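Serine-rich Repeat Adhesion Glycoprotein (Srr1) (Streptococcus agalactiae, PDB 4MBO) binds fibrinogen as a serine-rich repeat surface adhesin, probably helping the bacterium attach to its host. Local coordinates at residues F47-A52 with A143-Q148; Q88-G93 with N114-R119; N27-P32 with I152-Q157. One frame throughout, in Å; residues are numbered along the deposited sequence.

Contact 1. Residues F47-A52 with A143-Q148; sequences FAFSIA and ATLNNQ
Leu145 projects its CD2 methyl between the aromatic side chains of Phe47 and Phe49, and the whole contact is apolar. CD2 lies 3.9 Å from CD1 of Phe47 and also 3.9 Å from CD2 of Phe49, so one methyl serves both rings. It meets each of them obliquely, and the leucine side chain crosses both phenylalanines at about a right angle. A further touch comes lower on the first aromatic, where Phe47 CB is 4.2 Å from Leu145 CD2. The matching geometry has a common origin: each phenylalanine holds CG between its backbone N and carbonyl carbon (chi1 59° for Phe47 and 60° for Phe49), which sends the two rings off the strand in the same manner.

The hydrogen bonds nearby belong to the backbone. Leu145 closes a two-residue hairpin turn of type II', with Leu145 N to Gln148 O at 2.9 Å and Gln148 N to Leu145 O at 3.0 Å. Phe47 and Phe49 are tied in turn to Val120 and Ala118 of the adjacent strand 116-126. Phe60 adds an edge-to-face ring to Phe49 and also touches Leu145.

Strands 43-51 and 139-145 belong to different sheets, so this is packing across the interior of the Ig-like domain. With only carbon surfaces meeting, the cohesion between these residues rests on dispersion and exclusion of water, without the directionality of a polar bond.

Contact 2. Residues Q88-G93 with N114-R119; sequences QLLATG and NNIKAR
Leu90 reaches across to strand 116-126 through a single methyl, CD1, which meets both Ile116 and the backbone of Lys117. Its CB points toward that strand but is still 5.1 Å from Ile116 CG2. The next atom, CG, is set opposite the carbonyl carbon and beside the backbone N (chi1 -68°), continuing the approach to 4.6 Å from the same Ile116 CG2. At the tip the branches part. CD1 comes to 3.8 Å from Ile116 CG2 and rests 3.7 Å from Lys117 O, while CD2 stays farther back, 4.3 Å from Ile116 CG2. The leucine and isoleucine side chains slide past each other in opposite directions, so they meet flank to flank. Lys117 offers its carbonyl here, while its CB points away.

Leu90 lies in a classic beta bulge, where it and Ala91 both face Ile82. It has a helix-like psi of -40° at this point in the strand. Tyr109 and Ala110 of helix 108-111, together with Trp106, also pack against the leucine, and Trp106 touches Ile116 as well.

The contact joins the two sheets of the Ig-like domain near one end, strand 89-95 packing onto strand 116-126. Its chemistry is mainly that of aliphatic packing; the single polar atom touched, Lys117 O, meets a methyl that offers it no conventional hydrogen bond.

Contact 3. Residues N27-P32 with I152-Q157; sequences NTLSEP and IEERVQ
The CD1 methyl of Leu29 sits above the plane of the Glu154 carboxylate, an apolar group laid against a buried acidic one. From Leu29 CD1 the distances are 3.5 Å to Glu154 OE1, 3.8 Å to its CD and 4.0 Å to its OE2, so the methyl lies over one face of the carboxylate, nearer to OE1. The loop backbone approaches the same oxygen, with Pro32 C 4.0 Å from Glu154 OE1. The two side chains approach from opposite directions, and the glutamate is folded on the way: a bend at chi2 (-75°) turns its carboxylate instead of letting the chain run out straight.

In the next shell, Glu154 OE1 receives a weak hydrogen bond from the backbone N of Gly33, directly after Pro32. Leu43, Val35 and Phe141 pack against Glu154, and Leu29 leans on Glu41. Farther out, Arg155 pairs through its backbone with Gly33 and Val35, aligning strand 34-36 alongside strand 148-157. Lys36 of strand 34-36 forms a salt bridge with Glu31 of the loop and also bonds Ser30 OG, which in turn reaches Glu41.

The contact thus lays the crossing from strand 20-25 to strand 34-36, between the two sheets of the Ig-like domain, against the glutamate. Glu154 OE2 lies close to Asp26 OD2. Two acids so near each other, one of them buried under a leucine methyl, may raise the affinity of the pair for a proton.

How the contacts relate
From the N terminus the chain passes first through 27-32, then 47-52, 88-93, 114-119, 143-148 and 152-157, so the three contacts are fully nested and none cross. Contact 2 closes the innermost loop, which contains strand 101-106 and helix 108-111; contact 1 encloses it, and contact 3 closes the outermost. Contacts 1 and 2, 13 Å apart between centres, meet in one sheet, where strands 43-51 and 116-126 are neighbours, with Ile51 O to Ile116 N at 2.9 Å, a probable hydrogen bond. Contact 3, its centre about 25 Å from that of contact 1, is reached through the hairpin joining strands 139-145 and 148-157. Contacts 1 and 2 join the two sheets, and contact 3 joins the 27-32 loop to strand 148-157.

Contact 1. Residues F47-A52 with A143-Q148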
# COMPACT_ATOMS: atom_id res chain seq x y z
N PHE A 47 -3.68 -16.83 -15.52
CA PHE A 47 -4.76 -17.23 -16.41
C PHE A 47 -4.20 -17.55 -17.78
O PHE A 47 -3.09 -17.14 -18.12
CB PHE A 47 -5.87 -16.16 -16.47
CG PHE A 47 -5.43 -14.81 -16.95
CD1 PHE A 47 -5.43 -14.51 -18.30
CD2 PHE A 47 -5.06 -13.84 -16.03
CE1 PHE A 47 -5.02 -13.24 -18.73
CE2 PHE A 47 -4.66 -12.59 -16.46
CZ PHE A 47 -4.64 -12.30 -17.80
N ALA A 48 -4.98 -18.29 -18.56
CA ALA A 48 -4.57 -18.65 -19.90
C ALA A 48 -5.81 -19.02 -20.69
O ALA A 48 -6.84 -19.40 -20.12
CB ALA A 48 -3.61 -19.83 -19.85
N PHE A 49 -5.70 -18.92 -22.00
CA PHE A 49 -6.77 -19.30 -22.92
C PHE A 49 -6.25 -19.31 -24.36
O PHE A 49 -5.10 -18.91 -24.62
CB PHE A 49 -7.96 -18.31 -22.83
CG PHE A 49 -7.61 -16.89 -23.16
CD1 PHE A 49 -7.63 -16.42 -24.47
CD2 PHE A 49 -7.25 -16.00 -22.14
CE1 PHE A 49 -7.30 -15.11 -24.77
CE2 PHE A 49 -6.89 -14.70 -22.45
CZ PHE A 49 -6.93 -14.25 -23.75
N SER A 50 -7.08 -19.80 -25.26
CA SER A 50 -6.86 -19.72 -26.68
C SER A 50 -8.02 -18.96 -27.31
O SER A 50 -9.13 -18.94 -26.78
CB SER A 50 -6.83 -21.11 -27.31
OG SER A 50 -5.69 -21.81 -26.88
N ILE A 51 -7.75 -18.34 -28.47
CA ILE A 51 -8.80 -17.64 -29.22
C ILE A 51 -8.46 -17.76 -30.72
O ILE A 51 -7.30 -17.53 -31.13
CB ILE A 51 -9.01 -16.19 -28.71
CG1 ILE A 51 -10.22 -15.56 -29.41
CG2 ILE A 51 -7.77 -15.31 -28.90
CD1 ILE A 51 -10.73 -14.33 -28.71
N ALA A 52 -9.42 -18.17 -31.53
CA ALA A 52 -9.17 -18.39 -32.97
C ALA A 52 -8.70 -17.14 -33.70
O ALA A 52 -7.75 -17.19 -34.50
CB ALA A 52 -10.41 -18.95 -33.63
N ALA A 143 -11.23 -14.05 -8.67
CA ALA A 143 -10.96 -13.52 -9.99
C ALA A 143 -11.76 -14.34 -10.97
O ALA A 143 -11.82 -15.56 -10.87
CB ALA A 143 -9.49 -13.58 -10.32
N THR A 144 -12.30 -13.67 -11.98
CA THR A 144 -13.14 -14.30 -13.00
C THR A 144 -12.68 -13.96 -14.41
O THR A 144 -12.34 -12.83 -14.70
CB THR A 144 -14.59 -13.81 -12.86
OG1 THR A 144 -15.12 -14.25 -11.60
CG2 THR A 144 -15.49 -14.35 -13.95
N LEU A 145 -12.68 -14.96 -15.29
CA LEU A 145 -12.41 -14.74 -16.70
C LEU A 145 -13.49 -15.55 -17.43
O LEU A 145 -13.47 -16.77 -17.42
CB LEU A 145 -10.98 -15.16 -17.10
CG LEU A 145 -10.68 -15.00 -18.60
CD1 LEU A 145 -10.95 -13.61 -19.16
CD2 LEU A 145 -9.22 -15.34 -18.81
N ASN A 146 -14.43 -14.84 -18.04
CA ASN A 146 -15.60 -15.44 -18.68
C ASN A 146 -16.32 -16.29 -17.63
O ASN A 146 -16.66 -15.81 -16.55
CB ASN A 146 -15.21 -16.24 -19.91
CG ASN A 146 -16.43 -16.64 -20.77
OD1 ASN A 146 -17.44 -15.92 -20.82
ND2 ASN A 146 -16.33 -17.76 -21.46
N ASN A 147 -16.49 -17.57 -17.91
CA ASN A 147 -17.22 -18.46 -17.00
C ASN A 147 -16.34 -19.21 -16.01
O ASN A 147 -16.83 -20.07 -15.28
CB ASN A 147 -18.05 -19.46 -17.84
CG ASN A 147 -19.14 -18.78 -18.65
OD1 ASN A 147 -19.43 -19.16 -19.80
ND2 ASN A 147 -19.73 -17.74 -18.07
N GLN A 148 -15.04 -18.89 -15.96
CA GLN A 148 -14.15 -19.56 -15.02
C GLN A 148 -13.79 -18.64 -13.89
O GLN A 148 -13.50 -17.46 -14.11
CB GLN A 148 -12.86 -19.98 -15.71
CG GLN A 148 -13.09 -20.92 -16.90
CD GLN A 148 -13.92 -22.16 -16.61
OE1 GLN A 148 -14.79 -22.54 -17.41
NE2 GLN A 148 -13.69 -22.77 -15.49

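Contact 2. Residues Q88-G93 with N114-R119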
# COMPACT_ATOMS: atom_id res chain seq x y z
N GLN A 88 6.39 -10.65 -30.08
CA GLN A 88 5.55 -9.52 -30.53
C GLN A 88 4.32 -9.31 -29.62
O GLN A 88 3.85 -10.23 -28.98
CB GLN A 88 5.16 -9.71 -31.98
CG GLN A 88 6.33 -9.43 -32.93
CD GLN A 88 6.04 -9.88 -34.33
OE1 GLN A 88 6.26 -11.05 -34.68
NE2 GLN A 88 5.59 -8.96 -35.17
N LEU A 89 3.81 -8.09 -29.60
CA LEU A 89 2.75 -7.73 -28.64
C LEU A 89 1.34 -8.10 -29.13
O LEU A 89 0.91 -7.67 -30.19
CB LEU A 89 2.86 -6.22 -28.31
CG LEU A 89 2.54 -5.82 -26.88
CD1 LEU A 89 2.99 -4.38 -26.59
CD2 LEU A 89 1.08 -5.99 -26.59
N LEU A 90 0.66 -8.96 -28.35
CA LEU A 90 -0.71 -9.39 -28.65
C LEU A 90 -1.75 -8.44 -28.04
O LEU A 90 -2.77 -8.16 -28.64
CB LEU A 90 -0.98 -10.80 -28.11
CG LEU A 90 -0.24 -11.94 -28.79
CD1 LEU A 90 -0.51 -13.21 -27.99
CD2 LEU A 90 -0.63 -12.10 -30.25
N ALA A 91 -1.50 -7.99 -26.83
CA ALA A 91 -2.47 -7.13 -26.14
C ALA A 91 -1.84 -6.33 -25.05
O ALA A 91 -0.86 -6.76 -24.43
CB ALA A 91 -3.57 -8.00 -25.54
N THR A 92 -2.40 -5.14 -24.79
CA THR A 92 -1.95 -4.33 -23.70
C THR A 92 -3.08 -4.30 -22.68
O THR A 92 -4.24 -4.49 -23.04
CB THR A 92 -1.64 -2.91 -24.18
OG1 THR A 92 -2.78 -2.38 -24.84
CG2 THR A 92 -0.49 -2.95 -25.15
N GLY A 93 -2.78 -4.04 -21.43
CA GLY A 93 -3.81 -4.08 -20.42
C GLY A 93 -3.68 -3.04 -19.35
O GLY A 93 -2.60 -2.48 -19.13
N ASN A 114 -3.87 -16.24 -36.38
CA ASN A 114 -4.89 -17.26 -36.18
C ASN A 114 -4.41 -18.15 -35.05
O ASN A 114 -3.21 -18.40 -34.92
CB ASN A 114 -5.19 -18.07 -37.43
CG ASN A 114 -5.99 -17.28 -38.44
OD1 ASN A 114 -7.20 -17.48 -38.58
ND2 ASN A 114 -5.34 -16.33 -39.11
N ASN A 115 -5.36 -18.62 -34.25
CA ASN A 115 -5.10 -19.52 -33.13
C ASN A 115 -4.07 -18.95 -32.16
O ASN A 115 -2.95 -19.44 -32.04
CB ASN A 115 -4.68 -20.89 -33.64
CG ASN A 115 -5.74 -21.50 -34.55
OD1 ASN A 115 -6.93 -21.43 -34.27
ND2 ASN A 115 -5.30 -22.10 -35.63
N ILE A 116 -4.50 -17.90 -31.49
CA ILE A 116 -3.70 -17.18 -30.53
C ILE A 116 -3.76 -17.87 -29.17
O ILE A 116 -4.82 -18.32 -28.74
CB ILE A 116 -4.26 -15.75 -30.35
CG1 ILE A 116 -4.09 -14.95 -31.64
CG2 ILE A 116 -3.58 -15.03 -29.18
CD1 ILE A 116 -4.87 -13.66 -31.63
N LYS A 117 -2.60 -17.96 -28.52
CA LYS A 117 -2.50 -18.47 -27.16
C LYS A 117 -2.11 -17.32 -26.25
O LYS A 117 -1.23 -16.54 -26.58
CB LYS A 117 -1.44 -19.55 -27.10
CG LYS A 117 -1.89 -20.79 -27.83
CD LYS A 117 -1.01 -21.97 -27.53
CE LYS A 117 0.38 -21.76 -28.07
NZ LYS A 117 0.40 -21.60 -29.55
N ALA A 118 -2.78 -17.23 -25.10
CA ALA A 118 -2.49 -16.19 -24.15
C ALA A 118 -2.19 -16.85 -22.81
O ALA A 118 -2.85 -17.80 -22.42
CB ALA A 118 -3.66 -15.22 -24.03
N ARG A 119 -1.21 -16.33 -22.08
CA ARG A 119 -0.87 -16.89 -20.78
C ARG A 119 -0.25 -15.77 -19.98
O ARG A 119 0.69 -15.12 -20.45
CB ARG A 119 0.13 -18.05 -20.93
CG ARG A 119 0.45 -18.79 -19.64
CD ARG A 119 1.19 -20.11 -19.89
NE ARG A 119 0.39 -20.96 -20.78
CZ ARG A 119 -0.62 -21.73 -20.37
NH1 ARG A 119 -0.90 -21.84 -19.06
NH2 ARG A 119 -1.35 -22.37 -21.26

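Contact 3. Residues N27-P32 with I152-Q157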
# COMPACT_ATOMS: atom_id res chain seq x y z
N ASN A 27 1.61 -19.71 -2.84
CA ASN A 27 2.81 -20.49 -2.58
C ASN A 27 3.98 -19.64 -2.07
O ASN A 27 4.78 -20.12 -1.25
CB ASN A 27 3.21 -21.22 -3.87
CG ASN A 27 2.12 -22.15 -4.37
OD1 ASN A 27 1.17 -22.46 -3.64
ND2 ASN A 27 2.25 -22.59 -5.61
N THR A 28 4.04 -18.38 -2.51
CA THR A 28 5.18 -17.51 -2.18
C THR A 28 5.06 -16.91 -0.76
O THR A 28 6.02 -16.35 -0.24
CB THR A 28 5.43 -16.41 -3.25
OG1 THR A 28 4.39 -15.43 -3.25
CG2 THR A 28 5.54 -17.04 -4.62
N LEU A 29 3.90 -17.06 -0.11
CA LEU A 29 3.73 -16.54 1.25
C LEU A 29 4.59 -17.33 2.23
O LEU A 29 4.75 -18.55 2.10
CB LEU A 29 2.27 -16.65 1.70
CG LEU A 29 1.19 -15.89 0.93
CD1 LEU A 29 -0.17 -16.12 1.60
CD2 LEU A 29 1.52 -14.41 0.85
N SER A 30 5.14 -16.65 3.22
CA SER A 30 5.95 -17.32 4.24
C SER A 30 5.10 -18.30 5.05
O SER A 30 5.57 -19.38 5.43
CB SER A 30 6.61 -16.29 5.18
OG SER A 30 5.65 -15.46 5.82
N GLU A 31 3.86 -17.90 5.35
CA GLU A 31 2.91 -18.75 6.05
C GLU A 31 1.56 -18.71 5.31
O GLU A 31 0.71 -17.85 5.60
CB GLU A 31 2.72 -18.29 7.48
CG GLU A 31 4.00 -18.24 8.29
CD GLU A 31 3.73 -17.88 9.73
OE1 GLU A 31 3.43 -18.80 10.53
OE2 GLU A 31 3.86 -16.69 10.08
N PRO A 32 1.37 -19.62 4.36
CA PRO A 32 0.10 -19.66 3.62
C PRO A 32 -1.08 -19.58 4.58
O PRO A 32 -1.07 -20.21 5.63
CB PRO A 32 0.19 -20.99 2.86
CG PRO A 32 1.66 -21.16 2.65
CD PRO A 32 2.29 -20.68 3.92
N ILE A 152 -9.42 -17.80 -3.32
CA ILE A 152 -8.48 -18.17 -2.26
C ILE A 152 -8.83 -17.35 -1.03
O ILE A 152 -9.35 -16.23 -1.16
CB ILE A 152 -7.01 -17.99 -2.70
CG1 ILE A 152 -6.06 -18.77 -1.77
CG2 ILE A 152 -6.65 -16.51 -2.77
CD1 ILE A 152 -4.65 -18.81 -2.29
N GLU A 153 -8.59 -17.91 0.15
CA GLU A 153 -8.85 -17.21 1.40
C GLU A 153 -7.56 -16.98 2.18
O GLU A 153 -6.73 -17.89 2.29
CB GLU A 153 -9.82 -18.01 2.30
CG GLU A 153 -11.23 -18.07 1.78
CD GLU A 153 -12.13 -18.78 2.79
OE1 GLU A 153 -13.01 -18.11 3.29
OE2 GLU A 153 -11.90 -19.96 3.11
N GLU A 154 -7.42 -15.79 2.74
CA GLU A 154 -6.24 -15.43 3.53
C GLU A 154 -6.57 -14.38 4.55
O GLU A 154 -7.36 -13.47 4.25
CB GLU A 154 -5.14 -14.76 2.66
CG GLU A 154 -4.75 -15.44 1.37
CD GLU A 154 -3.90 -16.65 1.56
OE1 GLU A 154 -3.38 -16.89 2.67
OE2 GLU A 154 -3.78 -17.44 0.58
N ARG A 155 -5.97 -14.47 5.74
CA ARG A 155 -6.01 -13.35 6.65
C ARG A 155 -5.06 -12.29 6.08
O ARG A 155 -4.15 -12.60 5.30
CB ARG A 155 -5.50 -13.75 8.04
CG ARG A 155 -6.32 -14.81 8.69
CD ARG A 155 -5.74 -15.17 10.07
NE ARG A 155 -6.33 -16.43 10.46
CZ ARG A 155 -5.92 -17.61 9.98
NH1 ARG A 155 -6.53 -18.72 10.36
NH2 ARG A 155 -4.90 -17.67 9.11
N VAL A 156 -5.25 -11.05 6.50
CA VAL A 156 -4.38 -9.95 6.09
C VAL A 156 -3.78 -9.37 7.36
O VAL A 156 -4.49 -9.03 8.27
CB VAL A 156 -5.15 -8.90 5.29
CG1 VAL A 156 -4.27 -7.71 4.99
CG2 VAL A 156 -5.68 -9.55 4.01
N GLN A 157 -2.46 -9.27 7.39
CA GLN A 157 -1.79 -8.79 8.58
C GLN A 157 -0.91 -7.60 8.31
O GLN A 157 -0.21 -7.56 7.31
CB GLN A 157 -0.93 -9.94 9.14
CG GLN A 157 0.02 -9.55 10.25
CD GLN A 157 0.81 -10.74 10.74
OE1 GLN A 157 0.25 -11.65 11.33
NE2 GLN A 157 2.10 -10.74 10.49